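Local structure of mevalonate kinase, putative (Leishmania major, 2HFS) at residues 68-71 and 72-76; 226-229 and 230-234; 269-272 and 273-277. The protein probably phosphorylates (R)-mevalonate with ATP to give (R)-5-phosphomevalonate, an early step of isoprenoid and sterol biosynthesis, as a member of the GHMP kinase family. One frame throughout, in Å; residues are numbered along the deposited sequence. Where two conformers were deposited one is given.

Contact 1: 68-71 and 72-76; sequences PGYI and AQKRD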
loop_
_atom_site.group_PDB
_atom_site.type_symbol
_atom_site.label_atom_id
_atom_site.label_comp_id
_atom_site.label_asym_id
_atom_site.label_seq_id
_atom_site.Cartn_x
_atom_site.Cartn_y
_atom_site.Cartn_z
ATOM N N PRO A 68 14.621 8.974 -4.653
ATOM C CA PRO A 68 15.297 9.407 -5.878
ATOM C C PRO A 68 15.035 8.513 -7.078
ATOM O O PRO A 68 15.195 7.285 -6.996
ATOM C CB PRO A 68 16.778 9.363 -5.497
ATOM C CG PRO A 68 16.789 9.560 -4.026
ATOM C CD PRO A 68 15.576 8.793 -3.543
ATOM N N GLY A 69 14.627 9.142 -8.183
ATOM C CA GLY A 69 14.363 8.448 -9.451
ATOM C C GLY A 69 12.984 7.834 -9.635
ATOM O O GLY A 69 12.615 7.461 -10.763
ATOM N N TYR A 70 12.232 7.708 -8.540
ATOM C CA TYR A 70 10.933 7.045 -8.573
ATOM C C TYR A 70 9.963 7.755 -9.513
ATOM O O TYR A 70 9.319 7.110 -10.331
ATOM C CB TYR A 70 10.306 6.897 -7.180
ATOM C CG TYR A 70 8.882 6.329 -7.235
ATOM C CD1 TYR A 70 8.654 4.971 -7.064
ATOM C CD2 TYR A 70 7.775 7.161 -7.478
ATOM C CE1 TYR A 70 7.364 4.435 -7.135
ATOM C CE2 TYR A 70 6.463 6.625 -7.560
ATOM C CZ TYR A 70 6.283 5.263 -7.368
ATOM O OH TYR A 70 5.029 4.696 -7.410
ATOM N N ILE A 71 9.843 9.070 -9.378
ATOM C CA ILE A 71 8.854 9.784 -10.187
ATOM C C ILE A 71 9.200 9.701 -11.679
ATOM O O ILE A 71 8.321 9.473 -12.506
ATOM C CB ILE A 71 8.649 11.235 -9.708
ATOM C CG1 ILE A 71 7.845 11.244 -8.393
ATOM C CG2 ILE A 71 7.941 12.065 -10.801
ATOM C CD1 ILE A 71 7.709 12.601 -7.764
ATOM N N ALA A 72 10.484 9.849 -12.015
ATOM C CA ALA A 72 10.922 9.770 -13.421
ATOM C C ALA A 72 10.630 8.397 -14.003
ATOM O O ALA A 72 10.131 8.283 -15.107
ATOM C CB ALA A 72 12.421 10.102 -13.554
ATOM N N GLN A 73 10.900 7.364 -13.219
ATOM C CA GLN A 73 10.768 5.988 -13.673
ATOM C C GLN A 73 9.304 5.499 -13.817
ATOM O O GLN A 73 9.041 4.534 -14.546
ATOM C CB GLN A 73 11.610 5.083 -12.759
ATOM C CG GLN A 73 13.113 4.924 -13.139
ATOM C CD GLN A 73 13.832 6.199 -13.626
ATOM O OE1 GLN A 73 13.719 6.581 -14.802
ATOM N NE2 GLN A 73 14.620 6.810 -12.746
ATOM N N LYS A 74 8.368 6.177 -13.143
ATOM C CA LYS A 74 6.940 5.833 -13.184
ATOM C C LYS A 74 6.080 6.741 -14.066
ATOM O O LYS A 74 4.902 6.467 -14.282
ATOM C CB LYS A 74 6.367 5.834 -11.772
ATOM C CG LYS A 74 6.927 4.736 -10.879
ATOM C CD LYS A 74 6.488 3.377 -11.369
ATOM C CE LYS A 74 6.945 2.284 -10.431
ATOM N NZ LYS A 74 6.035 2.166 -9.259
ATOM N N ARG A 75 6.678 7.804 -14.584
ATOM C CA ARG A 75 5.937 8.831 -15.325
ATOM C C ARG A 75 5.101 8.285 -16.494
ATOM O O ARG A 75 3.935 8.675 -16.659
ATOM C CB ARG A 75 6.885 9.962 -15.755
ATOM C CG ARG A 75 6.235 11.184 -16.417
ATOM C CD ARG A 75 5.035 11.793 -15.699
ATOM N NE ARG A 75 4.419 12.796 -16.564
ATOM C CZ ARG A 75 3.122 13.066 -16.626
ATOM N NH1 ARG A 75 2.245 12.445 -15.843
ATOM N NH2 ARG A 75 2.700 13.965 -17.484
ATOM N N ASP A 76 5.678 7.397 -17.303
ATOM C CA ASP A 76 4.956 6.865 -18.461
ATOM C C ASP A 76 3.715 6.097 -18.006
ATOM O O ASP A 76 2.641 6.281 -18.582
ATOM C CB ASP A 76 5.858 6.016 -19.356
ATOM C CG ASP A 76 6.901 6.854 -20.113
ATOM O OD1 ASP A 76 6.758 8.103 -20.176
ATOM O OD2 ASP A 76 7.887 6.346 -20.692
#

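Contact 2: 226-229 and 230-234; sequences YTHI and VSQAR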
loop_
_atom_site.group_PDB
_atom_site.type_symbol
_atom_site.label_atom_id
_atom_site.label_comp_id
_atom_site.label_asym_id
_atom_site.label_seq_id
_atom_site.Cartn_x
_atom_site.Cartn_y
_atom_site.Cartn_z
ATOM N N TYR A 226 0.149 -20.833 7.756
ATOM C CA TYR A 226 -0.286 -19.441 7.598
ATOM C C TYR A 226 -1.690 -19.142 8.131
ATOM O O TYR A 226 -1.891 -18.156 8.858
ATOM C CB TYR A 226 -0.129 -18.899 6.168
ATOM C CG TYR A 226 -0.666 -17.490 6.146
ATOM C CD1 TYR A 226 -1.937 -17.208 5.608
ATOM C CD2 TYR A 226 0.035 -16.450 6.789
ATOM C CE1 TYR A 226 -2.467 -15.912 5.647
ATOM C CE2 TYR A 226 -0.490 -15.151 6.845
ATOM C CZ TYR A 226 -1.740 -14.892 6.280
ATOM O OH TYR A 226 -2.244 -13.616 6.345
ATOM N N THR A 227 -2.660 -19.973 7.757
ATOM C CA THR A 227 -4.058 -19.764 8.150
ATOM C C THR A 227 -4.221 -19.709 9.671
ATOM O O THR A 227 -5.002 -18.911 10.170
ATOM C CB THR A 227 -5.008 -20.806 7.518
ATOM O OG1 THR A 227 -4.608 -22.132 7.900
ATOM C CG2 THR A 227 -4.900 -20.775 5.996
ATOM N N HIS A 228 -3.459 -20.530 10.404
ATOM C CA HIS A 228 -3.448 -20.438 11.863
ATOM C C HIS A 228 -2.937 -19.077 12.367
ATOM O O HIS A 228 -3.538 -18.490 13.278
ATOM C CB HIS A 228 -2.677 -21.603 12.510
ATOM C CG HIS A 228 -2.769 -21.623 14.007
ATOM N ND1 HIS A 228 -3.962 -21.456 14.684
ATOM C CD2 HIS A 228 -1.819 -21.796 14.959
ATOM C CE1 HIS A 228 -3.741 -21.517 15.987
ATOM N NE2 HIS A 228 -2.449 -21.717 16.180
ATOM N N ILE A 229 -1.867 -18.561 11.766
ATOM C CA ILE A 229 -1.317 -17.264 12.183
ATOM C C ILE A 229 -2.315 -16.122 11.968
ATOM O O ILE A 229 -2.511 -15.303 12.866
ATOM C CB ILE A 229 0.047 -16.969 11.493
ATOM C CG1 ILE A 229 1.126 -17.930 12.009
ATOM C CG2 ILE A 229 0.498 -15.522 11.749
ATOM C CD1 ILE A 229 2.355 -17.962 11.160
ATOM N N VAL A 230 -2.954 -16.079 10.798
ATOM C CA VAL A 230 -3.875 -14.983 10.492
ATOM C C VAL A 230 -5.120 -15.034 11.390
ATOM O O VAL A 230 -5.596 -14.007 11.850
ATOM C CB VAL A 230 -4.198 -14.867 8.968
ATOM C CG1 VAL A 230 -4.980 -16.082 8.456
ATOM C CG2 VAL A 230 -4.907 -13.574 8.675
ATOM N N SER A 231 -5.613 -16.246 11.660
ATOM C CA SER A 231 -6.724 -16.464 12.591
ATOM C C SER A 231 -6.396 -15.830 13.930
ATOM O O SER A 231 -7.199 -15.092 14.534
ATOM C CB SER A 231 -6.936 -17.971 12.764
ATOM O OG SER A 231 -8.020 -18.256 13.632
ATOM N N GLN A 232 -5.190 -16.120 14.393
ATOM C CA GLN A 232 -4.743 -15.620 15.665
ATOM C C GLN A 232 -4.519 -14.114 15.596
ATOM O O GLN A 232 -4.843 -13.405 16.543
ATOM C CB GLN A 232 -3.503 -16.378 16.118
ATOM C CG GLN A 232 -3.804 -17.840 16.476
ATOM C CD GLN A 232 -2.599 -18.560 17.045
ATOM O OE1 GLN A 232 -1.740 -19.031 16.300
ATOM N NE2 GLN A 232 -2.533 -18.656 18.371
ATOM N N ALA A 233 -4.007 -13.625 14.467
ATOM C CA ALA A 233 -3.800 -12.182 14.278
ATOM C C ALA A 233 -5.103 -11.389 14.400
ATOM O O ALA A 233 -5.157 -10.337 15.050
ATOM C CB ALA A 233 -3.126 -11.910 12.947
ATOM N N ARG A 234 -6.160 -11.916 13.793
ATOM C CA ARG A 234 -7.489 -11.333 13.923
ATOM C C ARG A 234 -7.907 -11.255 15.405
ATOM O O ARG A 234 -8.412 -10.225 15.874
ATOM C CB ARG A 234 -8.492 -12.128 13.091
ATOM C CG ARG A 234 -8.220 -12.040 11.588
ATOM C CD ARG A 234 -9.325 -12.624 10.695
ATOM N NE ARG A 234 -10.635 -12.023 10.958
ATOM C CZ ARG A 234 -11.786 -12.470 10.453
ATOM N NH1 ARG A 234 -11.804 -13.528 9.647
ATOM N NH2 ARG A 234 -12.927 -11.854 10.752
#

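Contact 3: 269-272 and 273-277; sequences IVQT and CRTYG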
loop_
_atom_site.group_PDB
_atom_site.type_symbol
_atom_site.label_atom_id
_atom_site.label_comp_id
_atom_site.label_asym_id
_atom_site.label_seq_id
_atom_site.Cartn_x
_atom_site.Cartn_y
_atom_site.Cartn_z
ATOM N N ILE A 269 17.371 -5.944 7.891
ATOM C CA ILE A 269 16.400 -4.993 8.421
ATOM C C ILE A 269 15.576 -5.602 9.561
ATOM O O ILE A 269 15.547 -5.051 10.669
ATOM C CB ILE A 269 15.492 -4.452 7.284
ATOM C CG1 ILE A 269 16.322 -3.725 6.216
ATOM C CG2 ILE A 269 14.412 -3.504 7.810
ATOM C CD1 ILE A 269 15.539 -3.402 4.922
ATOM N N VAL A 270 14.931 -6.740 9.305
ATOM C CA VAL A 270 14.066 -7.329 10.338
ATOM C C VAL A 270 14.838 -7.700 11.626
ATOM O O VAL A 270 14.329 -7.499 12.729
ATOM C CB VAL A 270 13.134 -8.455 9.830
ATOM C CG1 VAL A 270 12.223 -7.941 8.704
ATOM C CG2 VAL A 270 13.897 -9.707 9.426
ATOM N N GLN A 271 16.064 -8.193 11.476
ATOM C CA GLN A 271 16.917 -8.522 12.622
ATOM C C GLN A 271 17.191 -7.254 13.463
ATOM O O GLN A 271 17.031 -7.254 14.694
ATOM C CB GLN A 271 18.218 -9.177 12.138
ATOM C CG GLN A 271 19.208 -9.570 13.253
ATOM C CD GLN A 271 20.586 -9.947 12.727
ATOM O OE1 GLN A 271 21.220 -10.869 13.250
ATOM N NE2 GLN A 271 21.053 -9.239 11.691
ATOM N N THR A 272 17.558 -6.165 12.798
ATOM C CA THR A 272 17.826 -4.914 13.532
ATOM C C THR A 272 16.581 -4.321 14.202
ATOM O O THR A 272 16.672 -3.810 15.320
ATOM C CB THR A 272 18.541 -3.886 12.621
ATOM O OG1 THR A 272 19.846 -4.381 12.320
ATOM C CG2 THR A 272 18.871 -2.584 13.372
ATOM N N CYS A 273 15.432 -4.402 13.528
ATOM C CA CYS A 273 14.170 -3.961 14.119
ATOM C C CYS A 273 13.861 -4.737 15.416
ATOM O O CYS A 273 13.532 -4.133 16.444
ATOM C CB CYS A 273 13.011 -4.087 13.115
ATOM S SG CYS A 273 13.087 -2.937 11.708
ATOM N N ARG A 274 13.978 -6.066 15.375
ATOM C CA ARG A 274 13.734 -6.887 16.573
ATOM C C ARG A 274 14.710 -6.569 17.710
ATOM O O ARG A 274 14.299 -6.440 18.856
ATOM C CB ARG A 274 13.778 -8.375 16.245
ATOM C CG ARG A 274 12.742 -8.747 15.193
ATOM C CD ARG A 274 12.550 -10.220 14.988
ATOM N NE ARG A 274 11.680 -10.443 13.847
ATOM C CZ ARG A 274 11.976 -11.210 12.796
ATOM N NH1 ARG A 274 13.137 -11.868 12.715
ATOM N NH2 ARG A 274 11.093 -11.326 11.830
ATOM N N THR A 275 15.987 -6.443 17.360
ATOM C CA THR A 275 17.061 -6.057 18.268
ATOM C C THR A 275 16.751 -4.780 19.040
ATOM O O THR A 275 17.000 -4.708 20.256
ATOM C CB THR A 275 18.384 -5.898 17.474
ATOM O OG1 THR A 275 18.819 -7.186 17.013
ATOM C CG2 THR A 275 19.524 -5.424 18.404
ATOM N N TYR A 276 16.175 -3.793 18.352
ATOM C CA TYR A 276 15.851 -2.519 18.968
ATOM C C TYR A 276 14.446 -2.441 19.552
ATOM O O TYR A 276 13.939 -1.358 19.875
ATOM C CB TYR A 276 16.193 -1.354 18.029
ATOM C CG TYR A 276 17.678 -1.109 18.010
ATOM C CD1 TYR A 276 18.265 -0.207 18.903
ATOM C CD2 TYR A 276 18.513 -1.834 17.150
ATOM C CE1 TYR A 276 19.657 0.001 18.916
ATOM C CE2 TYR A 276 19.903 -1.637 17.153
ATOM C CZ TYR A 276 20.467 -0.714 18.043
ATOM O OH TYR A 276 21.842 -0.519 18.049
ATOM N N GLY A 277 13.840 -3.612 19.717
ATOM C CA GLY A 277 12.625 -3.756 20.503
ATOM C C GLY A 277 11.322 -3.715 19.732
ATOM O O GLY A 277 10.262 -3.535 20.329
#

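Contact 1: 68-71 and 72-76
K74 lies over a face of the Y70 ring, one turn further along the first turns of helix 70-88, and this pair carries the side-chain part of the contact. It is a CH-pi contact: K74 CG sits 3.8 Å from the centroid of the Y70 ring and 18° off its normal, displaced toward the hydroxyl end, where CZ is the nearest ring carbon. Y70 turns its CG anti to the backbone N (chi1 174°), which sends the ring out beside the helix on the side from which K74 rises. The lysine chain passes over the ring at CG and out beyond the CE1-CZ rim, and the bends at chi2 and chi4 bring K74 NZ back to 3.3 Å from Y70 OH, with Y70 CE1 almost as near.

Backbone bonds start the helix. G69 is the N-cap, and its carbonyl accepts from the amide of Q73, with Q73 N 3.0 Å from G69 O. In one of two modelled conformers the Q73 side chain, bent at chi2, also brings NE2 near G69 O without the geometry of a bond, a doubtful approach. Next along, the amide of K74 is divided between an i-4 and an i-3 carbonyl, both held weakly: Y70 O at 3.1 Å from K74 N, and I71 O at 3.4 Å from K74 N.

Helix 70-88 is the crossover of a beta-alpha-beta unit between the parallel strands 58-62 and 97-103. I71 rests on D62 at the end of the first strand and on R64 and A66 of the loop beyond it, R75 touches V60 and bonds through NH1 to Q78, and the Y70 ring packs on P108.

Contact 2: 226-229 and 230-234
The imidazole of H228 and the side-chain amide of Q232 are stacked, their planes 21° apart, in an i to i+4 pair near the surface of the long alpha-helix 216-239, where Q232 also touches R244 of helix 242-258. Q232 OE1 lies over one face of the imidazole, 2.8 Å from H228 NE2; coming from above the ring, it is badly placed for a hydrogen bond. Further back, Q232 CG covers the same ring in a CH-pi contact, 4.1 Å from the H228 centroid. H228 has CG anti to its own amide nitrogen (chi1 -174°), which swings the ring along the helix toward the next turn, where Q232 reaches out to meet it.

The Y226 ring meets V230 obliquely, with Y226 CZ 3.6 Å from V230 CB. Both methyls join in: V230 CG1 lies near Y226 CE1, and V230 CG2 touches Y226 OH. That oxygen is hydrogen-bonded to the backbone carbonyl of E35, and the ring meets F29 nearly parallel, so the tyrosine is fixed from outside the helix as well. Y226, I229 and A233 turn this part of the helix toward F25 of strand 17-25, and Y226 and I229 also meet helix 242-258, I229 packing on its A251 and L255.

Regular i to i+4 bonds tie the two turns together, from the amides of V230, S231, Q232 and A233. The shortest of them runs from A233 N to I229 O at 2.8 Å, with an N-H...O angle of 150°.

Contact 3: 269-272 and 273-277
Q271 O is gripped twice from T275, one turn on: by the backbone amide, T275 N at 3.0 Å from Q271 O, and by the side-chain hydroxyl, T275 OG1 at 2.9 Å from Q271 O. The amide is tilted 18° from the carbonyl plane, whereas the hydroxyl comes in from well above it. T275 places OG1 beside its own backbone N (chi1 -68°), and that brings both donors to one carbonyl.

On one flank V270 CG2 lies over a face of the R274 guanidinium, 4.0 Å from R274 NH1, as the extended arginine runs alongside. On another, the backbone carbonyl of T272 takes the Y276 amide (Y276 N to T272 O 3.1 Å) and also lies at the edge of the tyrosine ring, in its plane, while T272 CG2 makes the side-chain contact with Y276 CD2.

Further out, R274 bonds through NH2 to A281 O and weakly through NE to N250 OD1, which helps set the guanidinium whose face V270 touches near its rim. I269 and C273 face strand 291-296, and T272 and C273 rest on L309 of helix 299-312. The helix ends in a Schellman motif with G277, of positive phi, at C-prime: G277 N bonds to R274 O and A278 N to C273 O.

Chemically, the last turn combines polar grips on backbone carbonyls with apolar contact at a guanidinium face, whose charge is probably eased by the acceptors at NH2 and NE.

All three contacts are mainly i to i+4 pairings along single helices, and none touches another. Contact 1 stands apart, on the crossover helix beside the sheet that includes strands 58-62 and 97-103; its centre is about 37 Å from that of contact 2, on the opposite side of the chain's centre, and about 31 Å from that of contact 3. Contacts 2 and 3 are closer, about 22 Å between centres and about 11 Å between nearest atoms. Helix 242-258 touches both: I229 of contact 2 packs on its A251 and L255, while V270 and R274 of contact 3 touch its H253. No ligand places the active site relative to these contacts, and no role in catalysis can be assigned to them.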